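Ethyl acetate hydrolase (PDB 5EFZ) catalyses the hydrolysis of ethyl acetate to ethanol and acetate, a step in the breakdown of short-chain methyl ketones such as 2-butanone. Local coordinates at residues M41-A47 and I99-S105; A154-Y158 and A172-A178; G204-S209 and A259-N264; M226-E231 and H304-F308. All blocks are in the same frame, centred on the assembly; numbering follows the deposited sequence. Where two conformers were deposited one is given.

How the contacts relate
Contacts 1 and 2 come in series along the chain. Both reach the same mixed sheet of the alpha/beta-hydrolase fold, with centres about 21 Å apart. The segments of contacts 3 and 4 then interleave; their centres lie about 27 Å apart. Contact 3, away from the active site, fastens two parts of the helical region to each other. Contact 4, at the site, fastens that region to the loop after strand 296-300. Contacts 2 and 4 touch. The ring of F308 lies against A175, G176 and T177, and A175 CB packs near the carboxylate of D305. The loops after two neighbouring strands therefore meet beside the probable catalytic residues. Contacts 1 and 4 are on opposite sides of the chain's centre.

Contact 1 (M41-A47 and I99-S105); sequences MPECLLA and IGNGLSS. With EDO (1,2-ethanediol), chain G.
L45 and S105 join the two backbones. S105 N donates to L45 O at 2.8 Å, in the carbonyl plane. The return bond comes from L45 N to the side-chain S105 OG at 2.9 Å, nearly straight at 165°. A serine hydroxyl thus stands where a backbone carbonyl would complete a strand pair. One residue back, S104 OG takes the N-H of A47 at 2.9 Å. The same hydroxyl is also hydrogen-bonded to N97 O, so it bridges two backbones. Its OG sits beside its own backbone N (chi1 -66°), and this directs it to the strand 45-51. The other side-chain contacts across the two segments are apolar. M41 bends at its last torsion and lays CE against S105 CB at 3.6 Å. I99 reaches C44 and L46 with one arm: CD1 meets C44 SG, and CG1 meets L46 CD2 at 3.9 Å. A47 CB faces L103 CB at 3.6 Å. Within the loop, N101 OD1 accepts from L103 N and S104 N and holds the turn closed. The first donor lies above the carbonyl plane of the amide. A bound 1,2-ethanediol donates through O2 to L103 O. L46 points away from the loop and packs on helix 124-139, while A47 also touches L27 of strand 26-29. The arrangement is a loop following strand 92-96, shaped by an Asx turn and Asx motif at N101, fastened to the neighbouring antiparallel strand of the alpha/beta-hydrolase sheet.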
loop_
_atom_site.group_PDB
_atom_site.type_symbol
_atom_site.label_atom_id
_atom_site.label_comp_id
_atom_site.label_asym_id
_atom_site.label_seq_id
_atom_site.Cartn_x
_atom_site.Cartn_y
_atom_site.Cartn_z
ATOM N N MET A 41 -18.073 31.101 -0.453
ATOM C CA MET A 41 -17.270 31.665 0.635
ATOM C C MET A 41 -17.370 33.192 0.563
ATOM O O MET A 41 -16.985 33.780 -0.441
ATOM C CB MET A 41 -15.813 31.233 0.538
ATOM C CG MET A 41 -15.620 29.741 0.342
ATOM S SD MET A 41 -13.839 29.392 0.255
ATOM C CE MET A 41 -13.290 29.965 1.855
ATOM N N PRO A 42 -17.894 33.836 1.614
ATOM C CA PRO A 42 -18.041 35.298 1.587
ATOM C C PRO A 42 -16.699 36.029 1.447
ATOM O O PRO A 42 -16.647 37.097 0.847
ATOM C CB PRO A 42 -18.666 35.618 2.942
ATOM C CG PRO A 42 -19.259 34.336 3.409
ATOM C CD PRO A 42 -18.399 33.252 2.865
ATOM N N GLU A 43 -15.643 35.483 2.038
ATOM C CA GLU A 43 -14.308 36.033 1.827
ATOM C C GLU A 43 -13.309 34.897 1.850
ATOM O O GLU A 43 -13.270 34.092 2.775
ATOM C CB GLU A 43 -13.942 37.092 2.871
ATOM C CG GLU A 43 -13.969 36.606 4.309
ATOM C CD GLU A 43 -13.066 37.420 5.223
ATOM O OE1 GLU A 43 -12.536 38.460 4.767
ATOM O OE2 GLU A 43 -12.879 37.015 6.394
ATOM N N CYS A 44 -12.519 34.810 0.800
ATOM C CA CYS A 44 -11.527 33.763 0.708
ATOM C C CYS A 44 -10.169 34.402 0.957
ATOM O O CYS A 44 -9.762 35.293 0.207
ATOM C CB CYS A 44 -11.587 33.077 -0.657
ATOM S SG CYS A 44 -10.354 31.779 -0.864
ATOM N N LEU A 45 -9.513 33.992 2.043
ATOM C CA LEU A 45 -8.169 34.458 2.357
ATOM C C LEU A 45 -7.158 33.417 1.900
ATOM O O LEU A 45 -7.247 32.239 2.260
ATOM C CB LEU A 45 -8.007 34.701 3.854
ATOM C CG LEU A 45 -8.994 35.612 4.560
ATOM C CD1 LEU A 45 -8.550 35.812 5.985
ATOM C CD2 LEU A 45 -9.111 36.930 3.859
ATOM N N LEU A 46 -6.200 33.844 1.090
ATOM C CA LEU A 46 -5.140 32.960 0.665
ATOM C C LEU A 46 -3.858 33.370 1.366
ATOM O O LEU A 46 -3.485 34.554 1.338
ATOM C CB LEU A 46 -4.946 33.025 -0.862
ATOM C CG LEU A 46 -6.111 32.547 -1.720
ATOM C CD1 LEU A 46 -5.722 32.734 -3.217
ATOM C CD2 LEU A 46 -6.466 31.060 -1.402
ATOM N N ALA A 47 -3.207 32.394 1.996
ATOM C CA ALA A 47 -1.880 32.574 2.583
ATOM C C ALA A 47 -0.821 32.383 1.500
ATOM O O ALA A 47 -0.735 31.305 0.885
ATOM C CB ALA A 47 -1.649 31.592 3.733
ATOM N N ILE A 99 -6.638 26.228 -0.050
ATOM C CA ILE A 99 -7.843 26.418 0.750
ATOM C C ILE A 99 -8.048 25.174 1.583
ATOM O O ILE A 99 -8.099 24.058 1.041
ATOM C CB ILE A 99 -9.074 26.666 -0.149
ATOM C CG1 ILE A 99 -8.837 27.944 -0.988
ATOM C CG2 ILE A 99 -10.359 26.809 0.703
ATOM C CD1 ILE A 99 -9.867 28.137 -2.103
ATOM N N GLY A 100 -8.193 25.332 2.896
ATOM C CA GLY A 100 -8.409 24.167 3.736
ATOM C C GLY A 100 -7.165 23.697 4.469
ATOM O O GLY A 100 -7.259 22.796 5.312
ATOM N N ASN A 101 -6.004 24.287 4.182
ATOM C CA ASN A 101 -4.769 23.755 4.764
ATOM C C ASN A 101 -4.394 24.350 6.119
ATOM O O ASN A 101 -3.316 24.037 6.648
ATOM C CB ASN A 101 -3.582 23.939 3.775
ATOM C CG ASN A 101 -2.826 25.266 3.959
ATOM O OD1 ASN A 101 -3.412 26.329 4.234
ATOM N ND2 ASN A 101 -1.512 25.210 3.753
ATOM N N GLY A 102 -5.270 25.200 6.667
ATOM C CA GLY A 102 -5.049 25.820 7.975
ATOM C C GLY A 102 -4.418 27.204 7.957
ATOM O O GLY A 102 -4.502 27.945 8.952
ATOM N N LEU A 103 -3.771 27.564 6.842
ATOM C CA LEU A 103 -3.203 28.913 6.688
ATOM C C LEU A 103 -4.126 29.785 5.847
ATOM O O LEU A 103 -4.539 30.869 6.277
ATOM C CB LEU A 103 -1.802 28.851 6.064
ATOM C CG LEU A 103 -0.740 28.134 6.925
ATOM C CD1 LEU A 103 0.617 28.291 6.288
ATOM C CD2 LEU A 103 -0.747 28.644 8.370
ATOM N N SER A 104 -4.456 29.322 4.647
ATOM C CA SER A 104 -5.535 29.935 3.883
ATOM C C SER A 104 -6.872 29.638 4.605
ATOM O O SER A 104 -6.903 28.860 5.553
ATOM C CB SER A 104 -5.564 29.388 2.448
ATOM O OG SER A 104 -4.385 29.777 1.740
ATOM N N SER A 105 -7.964 30.240 4.133
ATOM C CA SER A 105 -9.292 30.000 4.714
ATOM C C SER A 105 -9.557 28.520 4.831
ATOM O O SER A 105 -9.423 27.801 3.859
ATOM C CB SER A 105 -10.379 30.649 3.858
ATOM O OG SER A 105 -10.324 32.051 3.990
HETATM C C1 EDO G . -3.852 30.934 10.761
HETATM O O1 EDO G . -2.631 31.632 10.461
HETATM C C2 EDO G . -5.017 31.597 10.037
HETATM O O2 EDO G . -4.622 31.914 8.692
#

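Contact 2 (A154-Y158 and A172-A178); sequences AQQTY and AAIAGTA
A154 opens the contact with its methyl close to the strand end. Its CB lies 3.4 Å from I174 O and packs closely on G176 CA at 3.7 Å. Q155 runs alongside the loop and rests CG on T177 O. Its NE2 is bonded to W273 O and also to a water, which is shared with T177 O and T177 OG1. T157 places CG2 anti to the backbone N (chi1 -65° for OG1), and this branch approaches A172 O at 3.7 Å. Its hydroxyl turns back to G153 O in the helix. Y158 buries the largest area. Its ring is sandwiched: A173 CB lies over one face, 3.4 Å from CZ, and A178 CB over the opposite face, a CH-pi contact 3.8 Å from the centroid. G176 O stands at the ring edge, in plane. A second water joins Y158 OH at 2.7 Å to the same carbonyl. With an alanine here, A173 and A178 would probably lose the ring between them, and the water its phenol partner. Helix 152-163 runs against strand 170-174 at 150°, with axes 7.4 Å apart, inside the beta-alpha-beta unit that begins at strand 146-150. The chemistry is mainly small methyls against an aromatic ring and backbone carbonyl oxygens. It lets the helix sit close to the sheet, while two waters serve the polar atoms of the loop.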
loop_
_atom_site.group_PDB
_atom_site.type_symbol
_atom_site.label_atom_id
_atom_site.label_comp_id
_atom_site.label_asym_id
_atom_site.label_seq_id
_atom_site.Cartn_x
_atom_site.Cartn_y
_atom_site.Cartn_z
ATOM N N ALA A 154 0.547 18.814 -7.889
ATOM C CA ALA A 154 0.495 18.383 -9.290
ATOM C C ALA A 154 -0.948 18.390 -9.804
ATOM O O ALA A 154 -1.222 18.748 -10.966
ATOM C CB ALA A 154 1.110 16.963 -9.445
ATOM N N GLN A 155 -1.887 17.961 -8.971
ATOM C CA GLN A 155 -3.290 18.062 -9.367
ATOM C C GLN A 155 -3.676 19.490 -9.715
ATOM O O GLN A 155 -4.333 19.720 -10.733
ATOM C CB GLN A 155 -4.193 17.583 -8.236
ATOM C CG GLN A 155 -4.095 16.069 -7.953
ATOM C CD GLN A 155 -5.084 15.668 -6.860
ATOM O OE1 GLN A 155 -5.116 16.291 -5.798
ATOM N NE2 GLN A 155 -5.931 14.670 -7.146
ATOM N N GLN A 156 -3.271 20.455 -8.876
ATOM C CA GLN A 156 -3.526 21.862 -9.192
ATOM C C GLN A 156 -2.772 22.330 -10.447
ATOM O O GLN A 156 -3.260 23.177 -11.192
ATOM C CB GLN A 156 -3.145 22.751 -8.005
ATOM C CG GLN A 156 -4.087 22.538 -6.782
ATOM C CD GLN A 156 -3.496 23.103 -5.507
ATOM O OE1 GLN A 156 -3.626 24.300 -5.225
ATOM N NE2 GLN A 156 -2.796 22.248 -4.749
ATOM N N THR A 157 -1.568 21.803 -10.651
ATOM C CA THR A 157 -0.791 22.124 -11.843
ATOM C C THR A 157 -1.521 21.717 -13.129
ATOM O O THR A 157 -1.622 22.514 -14.075
ATOM C CB THR A 157 0.609 21.459 -11.760
ATOM O OG1 THR A 157 1.339 22.050 -10.666
ATOM C CG2 THR A 157 1.430 21.649 -13.091
ATOM N N TYR A 158 -2.028 20.483 -13.183
ATOM C CA TYR A 158 -2.808 20.036 -14.332
ATOM C C TYR A 158 -4.057 20.883 -14.524
ATOM O O TYR A 158 -4.397 21.297 -15.640
ATOM C CB TYR A 158 -3.213 18.567 -14.166
ATOM C CG TYR A 158 -2.097 17.602 -14.493
ATOM C CD1 TYR A 158 -1.488 17.610 -15.762
ATOM C CD2 TYR A 158 -1.655 16.661 -13.559
ATOM C CE1 TYR A 158 -0.468 16.675 -16.075
ATOM C CE2 TYR A 158 -0.636 15.734 -13.878
ATOM C CZ TYR A 158 -0.062 15.755 -15.127
ATOM O OH TYR A 158 0.952 14.839 -15.413
ATOM N N ALA A 172 5.091 21.603 -14.630
ATOM C CA ALA A 172 5.811 20.448 -14.127
ATOM C C ALA A 172 4.952 19.767 -13.074
ATOM O O ALA A 172 4.720 20.300 -11.961
ATOM C CB ALA A 172 7.190 20.844 -13.558
ATOM N N ALA A 173 4.484 18.572 -13.426
ATOM C CA ALA A 173 3.593 17.800 -12.551
ATOM C C ALA A 173 4.362 16.677 -11.915
ATOM O O ALA A 173 4.648 15.663 -12.572
ATOM C CB ALA A 173 2.403 17.258 -13.321
ATOM N N ILE A 174 4.747 16.875 -10.655
ATOM C CA ILE A 174 5.559 15.891 -9.938
ATOM C C ILE A 174 4.684 14.976 -9.084
ATOM O O ILE A 174 3.899 15.464 -8.262
ATOM C CB ILE A 174 6.572 16.566 -9.030
ATOM C CG1 ILE A 174 7.416 17.615 -9.808
ATOM C CG2 ILE A 174 7.474 15.516 -8.395
ATOM C CD1 ILE A 174 8.092 18.621 -8.876
ATOM N N ALA A 175 4.805 13.663 -9.305
ATOM C CA ALA A 175 4.155 12.674 -8.470
ATOM C C ALA A 175 2.651 12.961 -8.265
ATOM O O ALA A 175 2.143 12.966 -7.139
ATOM C CB ALA A 175 4.893 12.588 -7.126
ATOM N N GLY A 176 1.928 13.143 -9.360
ATOM C CA GLY A 176 0.487 13.310 -9.253
ATOM C C GLY A 176 -0.177 13.153 -10.611
ATOM O O GLY A 176 0.496 13.157 -11.656
ATOM N N THR A 177 -1.503 13.007 -10.616
ATOM C CA THR A 177 -2.224 12.789 -11.878
ATOM C C THR A 177 -3.256 13.875 -12.143
ATOM O O THR A 177 -3.638 14.660 -11.244
ATOM C CB THR A 177 -2.954 11.433 -11.880
ATOM O OG1 THR A 177 -3.759 11.362 -10.704
ATOM C CG2 THR A 177 -1.965 10.253 -11.856
ATOM N N ALA A 178 -3.722 13.907 -13.380
ATOM C CA ALA A 178 -4.696 14.880 -13.811
ATOM C C ALA A 178 -6.126 14.418 -13.513
ATOM O O ALA A 178 -7.016 15.241 -13.374
ATOM C CB ALA A 178 -4.523 15.164 -15.322
HETATM O O HOH W 1 -5.634 13.020 -9.309
HETATM O O HOH W 2 0.226 12.372 -14.616
#

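Contact 3 (G204-S209 and A259-N264); sequences GLYRSS and APMDPN. With EDO (1,2-ethanediol), chain L.
The N-terminus of helix 263-274 is where Y206 docks, its hydroxyl lying at the first turn. Y206 OH donates to D262 OD1 at 2.5 Å and accepts from N264 N at 2.9 Å, the latter bond nearly straight. D262 OD1 is met from above the carboxylate plane. D262 is the N-cap residue: its other oxygen, OD2, takes the N-H of N265. One carboxylate therefore serves both the helix end and the phenol. The ring is turned 54° from it. P263, the first residue of the helix, lays CG over one ring face in a CH-pi contact 4.1 Å from the centroid. Y206 carries its ring between the backbone N and the carbonyl carbon (chi1 47°), and this sends the hydroxyl to the helix end. A phenylalanine in its place would probably leave N264 N and D262 OD1 without their shared partner. N264 adds a side-chain bond, ND2 to G204 O at 3.0 Å, on a carbonyl lone pair and straight at 173°. At the far end of the loop, S209 has two conformers; in one, OG reaches M261 O at 3.1 Å, a bond that is therefore doubtful. D262 N is hydrogen-bonded to the hydroxyl of Y17.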
loop_
_atom_site.group_PDB
_atom_site.type_symbol
_atom_site.label_atom_id
_atom_site.label_comp_id
_atom_site.label_asym_id
_atom_site.label_seq_id
_atom_site.Cartn_x
_atom_site.Cartn_y
_atom_site.Cartn_z
ATOM N N GLY A 204 -16.385 15.929 14.062
ATOM C CA GLY A 204 -15.744 17.184 13.709
ATOM C C GLY A 204 -15.792 18.223 14.806
ATOM O O GLY A 204 -15.218 19.325 14.667
ATOM N N LEU A 205 -16.442 17.861 15.919
ATOM C CA LEU A 205 -16.614 18.769 17.057
ATOM C C LEU A 205 -15.654 18.486 18.205
ATOM O O LEU A 205 -15.944 18.831 19.347
ATOM C CB LEU A 205 -18.054 18.675 17.590
ATOM C CG LEU A 205 -19.181 18.959 16.600
ATOM C CD1 LEU A 205 -20.480 18.531 17.240
ATOM C CD2 LEU A 205 -19.227 20.440 16.286
ATOM N N TYR A 206 -14.526 17.850 17.903
ATOM C CA TYR A 206 -13.529 17.495 18.914
ATOM C C TYR A 206 -13.042 18.708 19.680
ATOM O O TYR A 206 -12.984 19.818 19.130
ATOM C CB TYR A 206 -12.350 16.786 18.247
ATOM C CG TYR A 206 -11.863 17.499 16.993
ATOM C CD1 TYR A 206 -10.931 18.539 17.071
ATOM C CD2 TYR A 206 -12.319 17.127 15.750
ATOM C CE1 TYR A 206 -10.480 19.189 15.924
ATOM C CE2 TYR A 206 -11.872 17.762 14.601
ATOM C CZ TYR A 206 -10.972 18.797 14.703
ATOM O OH TYR A 206 -10.506 19.406 13.550
ATOM N N ARG A 207 -12.683 18.501 20.953
ATOM C CA ARG A 207 -12.279 19.613 21.804
ATOM C C ARG A 207 -10.967 20.194 21.299
ATOM O O ARG A 207 -10.804 21.405 21.250
ATOM C CB ARG A 207 -12.159 19.181 23.277
ATOM C CG ARG A 207 -11.037 18.201 23.596
ATOM C CD ARG A 207 -10.748 18.137 25.112
ATOM N NE ARG A 207 -9.571 17.307 25.353
ATOM C CZ ARG A 207 -9.608 15.981 25.421
ATOM N NH1 ARG A 207 -10.767 15.350 25.280
ATOM N NH2 ARG A 207 -8.496 15.286 25.620
ATOM N N SER A 208 -10.047 19.334 20.894
ATOM C CA SER A 208 -8.780 19.802 20.363
ATOM C C SER A 208 -8.202 18.748 19.448
ATOM O O SER A 208 -8.627 17.588 19.482
ATOM C CB SER A 208 -7.799 20.129 21.492
ATOM O OG SER A 208 -7.164 18.955 21.968
ATOM N N SER A 209 -7.240 19.165 18.612
ATOM C CA SER A 209 -6.447 18.272 17.759
ATOM C C SER A 209 -5.980 17.079 18.540
ATOM O O SER A 209 -6.127 15.929 18.124
ATOM C CB SER A 209 -5.200 18.993 17.184
ATOM O OG SER A 209 -4.100 18.083 16.968
ATOM N N ALA A 259 0.868 14.609 14.224
ATOM C CA ALA A 259 0.323 14.845 15.579
ATOM C C ALA A 259 -0.291 16.242 15.829
ATOM O O ALA A 259 -1.313 16.340 16.500
ATOM C CB ALA A 259 1.418 14.586 16.654
ATOM N N PRO A 260 0.352 17.323 15.357
ATOM C CA PRO A 260 -0.230 18.619 15.751
ATOM C C PRO A 260 -1.277 19.156 14.778
ATOM O O PRO A 260 -1.712 20.313 14.953
ATOM C CB PRO A 260 0.990 19.547 15.760
ATOM C CG PRO A 260 1.810 19.013 14.595
ATOM C CD PRO A 260 1.643 17.500 14.649
ATOM N N MET A 261 -1.660 18.361 13.775
ATOM C CA MET A 261 -2.477 18.874 12.669
ATOM C C MET A 261 -3.962 18.775 12.986
ATOM O O MET A 261 -4.361 18.051 13.888
ATOM C CB MET A 261 -2.163 18.135 11.371
ATOM C CG MET A 261 -0.690 18.341 10.925
ATOM S SD MET A 261 -0.450 17.709 9.271
ATOM C CE MET A 261 1.264 18.190 8.967
ATOM N N ASP A 262 -4.772 19.533 12.252
ATOM C CA ASP A 262 -6.197 19.597 12.558
ATOM C C ASP A 262 -6.982 18.571 11.735
ATOM O O ASP A 262 -6.930 18.599 10.518
ATOM C CB ASP A 262 -6.740 20.989 12.260
ATOM C CG ASP A 262 -8.220 21.095 12.584
ATOM O OD1 ASP A 262 -8.553 20.977 13.795
ATOM O OD2 ASP A 262 -9.025 21.312 11.637
ATOM N N PRO A 263 -7.720 17.674 12.398
ATOM C CA PRO A 263 -8.461 16.637 11.662
ATOM C C PRO A 263 -9.428 17.215 10.612
ATOM O O PRO A 263 -9.444 16.697 9.489
ATOM C CB PRO A 263 -9.236 15.903 12.778
ATOM C CG PRO A 263 -8.377 16.048 14.002
ATOM C CD PRO A 263 -7.701 17.427 13.857
ATOM N N ASN A 264 -10.181 18.271 10.938
ATOM C CA ASN A 264 -11.109 18.821 9.940
ATOM C C ASN A 264 -10.350 19.337 8.710
ATOM O O ASN A 264 -10.771 19.098 7.570
ATOM C CB ASN A 264 -11.971 19.935 10.519
ATOM C CG ASN A 264 -13.046 19.393 11.460
ATOM O OD1 ASN A 264 -13.539 18.271 11.279
ATOM N ND2 ASN A 264 -13.364 20.158 12.481
HETATM C C1 EDO L . -14.444 20.086 7.489
HETATM O O1 EDO L . -13.809 18.945 6.856
HETATM C C2 EDO L . -15.886 20.360 7.027
HETATM O O2 EDO L . -16.278 19.765 5.773
#

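Contact 4 (M226-E231 and H304-F308); sequences MGWSPE and HDQFF
Q306 and M226 bury the most surface. M226 lies near the end of helix 213-227. The loop of Q306, H304 and F307 follows strand 296-300 of the alpha/beta-hydrolase fold and carries D305, probably the aspartate of the Ser-His-Asp triad. Q306 is bent at chi2 (-60°), which folds its amide back over its own loop. NE2 donates to H304 O at 2.7 Å, a strongly bent bond with the donor tilted from the carbonyl plane. The same NE2 lies 3.5 Å from S229 CB and close to P230 CD, so the amide is held between the loop and the start of helix 230-234. Nearer the backbone of Q306, CB and CG lie against M226 O, with CB at 3.4 Å. M226 is bent twice and turns CE back to Q306 CB. Its carbonyl O is buried by the contact and finds no hydrogen-bond partner in the model. The rim of the F307 ring meets this oxygen in plane, CD2 at 3.6 Å. The ring also meets H334, the probable catalytic histidine. H304 CB packs on S229 CB. S229 is the N-cap of helix 230-234; its OG binds F232 N and I331 O. Both M226 and Q306 also pack on the same residues, M226 and Q306, of the second subunit, so the contact lies at the dimer interface. D305 OD2 is bonded to H334 ND1. Its OD1 takes two backbone N-H groups, F307 N at 2.9 Å on the anti side and F308 N at 2.9 Å from above the carboxylate plane.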
loop_
_atom_site.group_PDB
_atom_site.type_symbol
_atom_site.label_atom_id
_atom_site.label_comp_id
_atom_site.label_asym_id
_atom_site.label_seq_id
_atom_site.Cartn_x
_atom_site.Cartn_y
_atom_site.Cartn_z
ATOM N N MET A 226 2.108 3.308 2.771
ATOM C CA MET A 226 1.906 3.644 1.346
ATOM C C MET A 226 2.804 4.777 0.835
ATOM O O MET A 226 2.932 4.947 -0.361
ATOM C CB MET A 226 0.435 4.065 1.085
ATOM C CG MET A 226 -0.568 2.910 1.264
ATOM S SD MET A 226 -0.361 1.608 0.058
ATOM C CE MET A 226 -0.645 2.457 -1.494
ATOM N N GLY A 227 3.418 5.524 1.728
ATOM C CA GLY A 227 4.054 6.778 1.337
ATOM C C GLY A 227 5.502 6.660 0.917
ATOM O O GLY A 227 6.060 7.596 0.335
ATOM N N TRP A 228 6.123 5.519 1.224
ATOM C CA TRP A 228 7.558 5.346 0.902
ATOM C C TRP A 228 7.660 4.224 -0.111
ATOM O O TRP A 228 7.053 4.312 -1.183
ATOM C CB TRP A 228 8.373 5.082 2.176
ATOM C CG TRP A 228 8.197 6.187 3.236
ATOM C CD1 TRP A 228 7.359 6.168 4.330
ATOM C CD2 TRP A 228 8.858 7.458 3.256
ATOM N NE1 TRP A 228 7.490 7.349 5.050
ATOM C CE2 TRP A 228 8.389 8.160 4.394
ATOM C CE3 TRP A 228 9.830 8.060 2.430
ATOM C CZ2 TRP A 228 8.849 9.447 4.729
ATOM C CZ3 TRP A 228 10.275 9.353 2.753
ATOM C CH2 TRP A 228 9.800 10.020 3.917
ATOM N N SER A 229 8.416 3.163 0.175
ATOM C CA SER A 229 8.340 1.958 -0.643
ATOM C C SER A 229 8.900 0.785 0.149
ATOM O O SER A 229 9.588 0.981 1.148
ATOM C CB SER A 229 9.119 2.101 -1.976
ATOM O OG SER A 229 10.511 2.006 -1.719
ATOM N N PRO A 230 8.566 -0.450 -0.265
ATOM C CA PRO A 230 9.217 -1.582 0.402
ATOM C C PRO A 230 10.759 -1.507 0.296
ATOM O O PRO A 230 11.467 -1.875 1.235
ATOM C CB PRO A 230 8.666 -2.794 -0.355
ATOM C CG PRO A 230 7.254 -2.320 -0.772
ATOM C CD PRO A 230 7.455 -0.864 -1.146
ATOM N N GLU A 231 11.270 -1.028 -0.833
ATOM C CA GLU A 231 12.720 -0.905 -1.006
ATOM C C GLU A 231 13.346 0.126 -0.068
ATOM O O GLU A 231 14.476 -0.060 0.402
ATOM C CB GLU A 231 13.069 -0.506 -2.446
ATOM C CG GLU A 231 13.202 -1.656 -3.406
ATOM C CD GLU A 231 14.269 -2.642 -2.981
ATOM O OE1 GLU A 231 15.457 -2.495 -3.363
ATOM O OE2 GLU A 231 13.915 -3.580 -2.249
ATOM N N HIS A 304 9.261 4.850 -7.430
ATOM C CA HIS A 304 8.759 3.860 -6.478
ATOM C C HIS A 304 7.515 4.367 -5.717
ATOM O O HIS A 304 7.152 3.827 -4.676
ATOM C CB HIS A 304 9.880 3.449 -5.484
ATOM C CG HIS A 304 10.949 2.603 -6.100
ATOM N ND1 HIS A 304 11.780 3.054 -7.120
ATOM C CD2 HIS A 304 11.310 1.313 -5.889
ATOM C CE1 HIS A 304 12.610 2.099 -7.464
ATOM N NE2 HIS A 304 12.352 1.022 -6.724
ATOM N N ASP A 305 6.862 5.396 -6.252
ATOM C CA ASP A 305 5.575 5.874 -5.700
ATOM C C ASP A 305 4.539 4.744 -5.750
ATOM O O ASP A 305 4.259 4.190 -6.813
ATOM C CB ASP A 305 5.102 7.120 -6.497
ATOM C CG ASP A 305 3.963 7.880 -5.823
ATOM O OD1 ASP A 305 3.061 7.244 -5.224
ATOM O OD2 ASP A 305 3.996 9.141 -5.885
ATOM N N GLN A 306 3.972 4.394 -4.595
ATOM C CA GLN A 306 3.004 3.318 -4.490
ATOM C C GLN A 306 1.599 3.661 -4.950
ATOM O O GLN A 306 0.792 2.740 -5.116
ATOM C CB GLN A 306 2.945 2.841 -3.043
ATOM C CG GLN A 306 4.303 2.436 -2.496
ATOM C CD GLN A 306 4.930 1.305 -3.273
ATOM O OE1 GLN A 306 4.296 0.271 -3.489
ATOM N NE2 GLN A 306 6.190 1.488 -3.701
ATOM N N PHE A 307 1.254 4.938 -5.087
ATOM C CA PHE A 307 -0.142 5.225 -5.425
ATOM C C PHE A 307 -0.352 6.230 -6.546
ATOM O O PHE A 307 -1.431 6.246 -7.145
ATOM C CB PHE A 307 -0.945 5.635 -4.158
ATOM C CG PHE A 307 -0.419 6.816 -3.436
ATOM C CD1 PHE A 307 -0.938 8.078 -3.690
ATOM C CD2 PHE A 307 0.538 6.674 -2.450
ATOM C CE1 PHE A 307 -0.473 9.185 -3.012
ATOM C CE2 PHE A 307 1.010 7.770 -1.764
ATOM C CZ PHE A 307 0.496 9.036 -2.044
ATOM N N PHE A 308 0.660 7.037 -6.874
ATOM C CA PHE A 308 0.620 7.779 -8.133
ATOM C C PHE A 308 1.702 7.121 -9.001
ATOM O O PHE A 308 2.837 7.560 -8.984
ATOM C CB PHE A 308 0.904 9.276 -7.931
ATOM C CG PHE A 308 -0.264 10.081 -7.433
ATOM C CD1 PHE A 308 -1.442 10.150 -8.176
ATOM C CD2 PHE A 308 -0.160 10.826 -6.268
ATOM C CE1 PHE A 308 -2.521 10.924 -7.728
ATOM C CE2 PHE A 308 -1.229 11.619 -5.814
ATOM C CZ PHE A 308 -2.404 11.671 -6.549
#